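Local coordinates for shikimate 5-dehydrogenase (Mycobacterium fortuitum subsp. fortuitum DSM 46621, PDB 4XIJ), which probably catalyses the NADP(H)-dependent interconversion of 3-dehydroshikimate and shikimate on the chorismate pathway, at residues A17-P22 / G58-L63; C51-L56 / K77-E82. One frame throughout, in Å; residues are numbered along the deposited sequence. Where two conformers were deposited one is given.

Contact 1 of 2, residues A17-P22 / G58-L63; sequences AVLGSP and GLVSAL
Leu19 of strand 15-20 meets Leu59 and Val60 of helix 56-61 in a small, wholly apolar strand-to-helix contact within the substrate-binding domain. In the sheet, strand 15-20 runs between strands 45-50 and 67-72, parallel to both. Helix 56-61 belongs to the beta-alpha-beta crossover linking those two neighbours, so it passes over the strand they flank. The backbones stay well apart, 9.5 Å from Leu19 CA to Leu59 CA, and the side chains bridge the gap. Leu19 is common to both pairs: with CG turned away from its own carbonyl carbon (chi1 -50°) and the chain extended to CD1, it brings that methyl against both helix side chains. In the conformer given, one of two deposited, Leu59 comes to meet it tip to tip, its CD2 lying 3.8 Å from Leu19 CD1 and 3.9 Å from Leu19 CD2. Val60 crosses the leucine at a slant and offers one branch, CG2, 3.8 Å from Leu19 CD1. Beyond these three, Val60 also lies on Leu70 of strand 67-72 and Phe83 of helix 77-83, while Leu19 touches Ile49 of strand 45-50. Contact through methyl groups alone, with no hydrogen bond across it, leaves this junction to van der Waals packing and burial of apolar surface, which set no strict direction; the second conformer of Leu59 is consistent with some freedom at this partly exposed side chain.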
loop_
_atom_site.group_PDB
_atom_site.type_symbol
_atom_site.label_atom_id
_atom_site.label_comp_id
_atom_site.label_asym_id
_atom_site.label_seq_id
_atom_site.Cartn_x
_atom_site.Cartn_y
_atom_site.Cartn_z
ATOM N N ALA A 17 -10.419 -5.154 13.266
ATOM C CA ALA A 17 -10.629 -3.712 13.248
ATOM C C ALA A 17 -9.558 -3.035 12.432
ATOM O O ALA A 17 -8.483 -3.619 12.169
ATOM C CB ALA A 17 -10.614 -3.110 14.671
ATOM N N VAL A 18 -9.838 -1.784 12.082
ATOM C CA VAL A 18 -8.785 -0.869 11.612
ATOM C C VAL A 18 -8.490 0.173 12.670
ATOM O O VAL A 18 -9.397 0.716 13.291
ATOM C CB VAL A 18 -9.162 -0.186 10.262
ATOM C CG1 VAL A 18 -10.484 0.665 10.329
ATOM C CG2 VAL A 18 -7.966 0.659 9.718
ATOM N N LEU A 19 -7.195 0.389 12.907
ATOM C CA LEU A 19 -6.697 1.365 13.882
ATOM C C LEU A 19 -6.005 2.526 13.184
ATOM O O LEU A 19 -5.197 2.307 12.281
ATOM C CB LEU A 19 -5.692 0.719 14.833
ATOM C CG LEU A 19 -6.021 -0.582 15.552
ATOM C CD1 LEU A 19 -4.936 -0.930 16.598
ATOM C CD2 LEU A 19 -7.418 -0.795 16.056
ATOM N N GLY A 20 -6.303 3.751 13.601
ATOM C CA GLY A 20 -5.608 4.888 13.038
ATOM C C GLY A 20 -6.301 6.182 13.405
ATOM O O GLY A 20 -7.293 6.159 14.156
ATOM N N SER A 21 -5.811 7.299 12.860
ATOM C CA SER A 21 -6.381 8.595 13.181
ATOM C C SER A 21 -5.860 9.625 12.178
ATOM O O SER A 21 -4.675 9.913 12.146
ATOM C CB SER A 21 -6.035 8.981 14.611
ATOM O OG SER A 21 -6.527 10.285 14.891
ATOM N N PRO A 22 -6.742 10.173 11.340
ATOM C CA PRO A 22 -8.195 9.942 11.318
ATOM C C PRO A 22 -8.571 8.563 10.753
ATOM O O PRO A 22 -7.797 7.919 10.023
ATOM C CB PRO A 22 -8.702 11.096 10.427
ATOM C CG PRO A 22 -7.574 11.358 9.501
ATOM C CD PRO A 22 -6.336 11.212 10.373
ATOM N N GLY A 58 -0.784 -0.351 23.860
ATOM C CA GLY A 58 -1.685 -0.686 24.948
ATOM C C GLY A 58 -3.005 -1.243 24.472
ATOM O O GLY A 58 -3.571 -2.150 25.072
ATOM N N LEU A 59 -3.511 -0.704 23.375
ATOM C CA LEU A 59 -4.777 -1.158 22.837
ATOM C C LEU A 59 -4.656 -2.634 22.408
ATOM O O LEU A 59 -5.478 -3.489 22.785
ATOM C CB LEU A 59 -5.157 -0.278 21.645
ATOM C CG LEU A 59 -6.455 -0.676 20.958
ATOM C CD1 LEU A 59 -7.581 -0.522 21.940
ATOM C CD2 LEU A 59 -6.671 0.188 19.748
ATOM N N VAL A 60 -3.655 -2.944 21.577
ATOM C CA VAL A 60 -3.550 -4.306 21.048
ATOM C C VAL A 60 -3.200 -5.300 22.153
ATOM O O VAL A 60 -3.703 -6.429 22.143
ATOM C CB VAL A 60 -2.521 -4.368 19.896
ATOM C CG1 VAL A 60 -2.520 -5.733 19.241
ATOM C CG2 VAL A 60 -2.892 -3.310 18.798
ATOM N N SER A 61 -2.399 -4.859 23.134
ATOM C CA SER A 61 -1.970 -5.744 24.206
ATOM C C SER A 61 -3.148 -6.262 24.980
ATOM O O SER A 61 -3.090 -7.374 25.467
ATOM C CB SER A 61 -1.040 -5.042 25.212
ATOM O OG SER A 61 0.204 -4.658 24.635
ATOM N N ALA A 62 -4.219 -5.473 25.064
ATOM C CA ALA A 62 -5.367 -5.850 25.883
ATOM C C ALA A 62 -6.401 -6.753 25.174
ATOM O O ALA A 62 -7.357 -7.257 25.825
ATOM C CB ALA A 62 -6.041 -4.586 26.387
ATOM N N LEU A 63 -6.211 -6.989 23.879
ATOM C CA LEU A 63 -7.225 -7.715 23.105
ATOM C C LEU A 63 -7.200 -9.206 23.426
ATOM O O LEU A 63 -6.126 -9.839 23.425
ATOM C CB LEU A 63 -7.038 -7.504 21.596
ATOM C CG LEU A 63 -7.090 -6.062 21.115
ATOM C CD1 LEU A 63 -6.817 -6.065 19.601
ATOM C CD2 LEU A 63 -8.444 -5.394 21.420
#

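Contact 2 of 2, residues C51-L56 / K77-E82. With SO4 (sulfate ion), chain E.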
loop_
_atom_site.group_PDB
_atom_site.type_symbol
_atom_site.label_atom_id
_atom_site.label_comp_id
_atom_site.label_asym_id
_atom_site.label_seq_id
_atom_site.Cartn_x
_atom_site.Cartn_y
_atom_site.Cartn_z
ATOM N N CYS A 51 -7.150 5.679 17.042
ATOM C CA CYS A 51 -5.969 5.200 17.775
ATOM C C CYS A 51 -4.742 5.973 17.327
ATOM O O CYS A 51 -4.454 6.002 16.127
ATOM C CB CYS A 51 -5.731 3.705 17.517
ATOM S SG CYS A 51 -4.536 2.965 18.597
ATOM N N THR A 52 -4.051 6.639 18.262
ATOM C CA THR A 52 -2.770 7.284 17.955
ATOM C C THR A 52 -1.635 6.257 17.961
ATOM O O THR A 52 -1.846 5.105 18.386
ATOM C CB THR A 52 -2.447 8.371 18.968
ATOM O OG1 THR A 52 -2.197 7.715 20.223
ATOM C CG2 THR A 52 -3.619 9.398 19.044
ATOM N N ALA A 53 -0.451 6.655 17.479
ATOM C CA ALA A 53 0.723 5.768 17.561
ATOM C C ALA A 53 0.998 5.372 19.016
ATOM O O ALA A 53 1.299 4.217 19.338
ATOM C CB ALA A 53 1.953 6.423 16.961
ATOM N N GLU A 54 0.873 6.356 19.888
ATOM C CA GLU A 54 1.164 6.167 21.284
ATOM C C GLU A 54 0.176 5.214 21.939
ATOM O O GLU A 54 0.560 4.422 22.824
ATOM C CB GLU A 54 1.181 7.532 21.954
ATOM C CG GLU A 54 2.365 8.335 21.392
ATOM C CD GLU A 54 2.129 9.188 20.096
ATOM O OE1 GLU A 54 1.075 9.175 19.402
ATOM O OE2 GLU A 54 3.088 9.929 19.774
ATOM N N GLN A 55 -1.089 5.258 21.506
ATOM C CA GLN A 55 -2.096 4.373 22.092
ATOM C C GLN A 55 -2.044 2.933 21.609
ATOM O O GLN A 55 -2.573 2.036 22.270
ATOM C CB GLN A 55 -3.502 4.900 21.770
ATOM C CG GLN A 55 -3.818 6.247 22.480
ATOM C CD GLN A 55 -5.104 6.854 21.972
ATOM O OE1 GLN A 55 -5.447 6.714 20.796
ATOM N NE2 GLN A 55 -5.811 7.541 22.840
ATOM N N LEU A 56 -1.460 2.706 20.430
ATOM C CA LEU A 56 -1.618 1.393 19.809
ATOM C C LEU A 56 -1.085 0.197 20.627
ATOM O O LEU A 56 -1.803 -0.792 20.749
ATOM C CB LEU A 56 -1.026 1.435 18.394
ATOM C CG LEU A 56 -1.117 0.155 17.553
ATOM C CD1 LEU A 56 -1.193 0.534 16.040
ATOM C CD2 LEU A 56 0.073 -0.826 17.805
ATOM N N LYS A 77 1.527 2.947 11.810
ATOM C CA LYS A 77 2.199 1.811 11.192
ATOM C C LYS A 77 3.591 1.492 11.771
ATOM O O LYS A 77 4.013 0.330 11.778
ATOM C CB LYS A 77 2.283 2.019 9.675
ATOM C CG LYS A 77 0.895 2.112 9.033
ATOM C CD LYS A 77 1.001 2.194 7.480
ATOM C CE LYS A 77 -0.346 2.399 6.848
ATOM N NZ LYS A 77 -0.243 2.483 5.317
ATOM N N PHE A 78 4.316 2.485 12.254
ATOM C CA PHE A 78 5.609 2.235 12.885
ATOM C C PHE A 78 5.369 1.545 14.227
ATOM O O PHE A 78 6.042 0.579 14.586
ATOM C CB PHE A 78 6.393 3.557 13.010
ATOM C CG PHE A 78 6.613 4.225 11.693
ATOM C CD1 PHE A 78 7.596 3.761 10.850
ATOM C CD2 PHE A 78 5.804 5.264 11.259
ATOM C CE1 PHE A 78 7.783 4.303 9.612
ATOM C CE2 PHE A 78 5.996 5.814 10.006
ATOM C CZ PHE A 78 6.980 5.331 9.187
ATOM N N ALA A 79 4.399 2.074 14.959
ATOM C CA ALA A 79 4.076 1.499 16.258
ATOM C C ALA A 79 3.638 0.043 16.131
ATOM O O ALA A 79 3.932 -0.776 17.023
ATOM C CB ALA A 79 2.997 2.283 16.917
ATOM N N ALA A 80 2.900 -0.280 15.075
ATOM C CA ALA A 80 2.488 -1.651 14.889
ATOM C C ALA A 80 3.664 -2.582 14.675
ATOM O O ALA A 80 3.691 -3.681 15.221
ATOM C CB ALA A 80 1.531 -1.739 13.705
ATOM N N LEU A 81 4.628 -2.149 13.880
ATOM C CA LEU A 81 5.832 -2.960 13.666
ATOM C C LEU A 81 6.603 -3.180 14.980
ATOM O O LEU A 81 7.106 -4.286 15.261
ATOM C CB LEU A 81 6.739 -2.271 12.642
ATOM C CG LEU A 81 8.016 -3.065 12.274
ATOM C CD1 LEU A 81 7.636 -4.405 11.617
ATOM C CD2 LEU A 81 8.856 -2.222 11.340
ATOM N N GLU A 82 6.714 -2.118 15.780
ATOM C CA GLU A 82 7.400 -2.201 17.074
ATOM C C GLU A 82 6.662 -3.052 18.079
ATOM O O GLU A 82 7.276 -3.684 18.929
ATOM C CB GLU A 82 7.601 -0.809 17.668
ATOM C CG GLU A 82 8.551 0.018 16.888
ATOM C CD GLU A 82 9.579 0.693 17.776
ATOM O OE1 GLU A 82 10.774 0.290 17.766
ATOM O OE2 GLU A 82 9.182 1.632 18.498
HETATM S S SO4 E . -3.441 1.524 4.655
HETATM O O1 SO4 E . -4.096 1.744 3.338
HETATM O O2 SO4 E . -3.006 2.873 5.135
HETATM O O3 SO4 E . -4.369 0.928 5.659
HETATM O O4 SO4 E . -2.439 0.473 4.430
#
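Leu56 points across at helix 77-83 and sets one branch, CD2, on the backbone at Ala79 O and Ala80 CA and the other, CD1, beside the Ala80 methyl. CG stands opposite the backbone N (chi1 -179°), which carries CD2 to 3.9 Å from Ala80 CA, while the other branch places CD1 4.2 Å from Ala80 CB. Two alanines make the second point of contact: Ala79 CB points at the loop, 3.5 Å from Ala53 O and 4.3 Å from Ala53 CB. Such short side chains let the backbones close to 5.6 Å between Ala53 CA and Ala79 CA.

The loop leading into helix 56-61 is tied by reciprocal bonds. Gln55 N donates to Thr52 OG1, an ST motif, and Thr52 N returns a nearly straight bond of 2.9 Å to Gln55 OE1.

Lys77 turns away from this packing. Its chain is extended beyond CG and carries NZ to a sulfate, probably from the crystallisation liquor, where NZ bonds O2 at 2.8 Å and O4 only weakly. Thr73 and Asn98 also hold the anion, and Lys77 NZ forms a salt bridge with Asp114; the two residues are consistent with the lysine-aspartate pair of shikimate dehydrogenase active sites. One short helix thus presents two chemistries: methyls packed against the loop, and the lysine NZ sent to an anion-binding spot that may lie in the substrate pocket.

The centres of contacts 1 and 2 are about 8 Å apart, both in the substrate-binding domain. Contact 1 takes one side from the mixed sheet, and contact 2 packs next to it, through Leu56 and Ala80 on Val72 of strand 67-72. Along the chain their segments alternate: 17-22, 51-56, 58-63, then 77-82. The loop of contact 2 runs on into the helix of contact 1, and Leu19 touches Cys51 and Leu56 as well. A probable hydrogen bond from Cys51 N to Gly20 O, 2.9 Å, carries the pairing with strand 15-20 one residue past the end of strand 45-50. Together the contacts connect sheet, helix 56-61 and helix 77-83, whose first residue, Lys77, reaches the sulfate site.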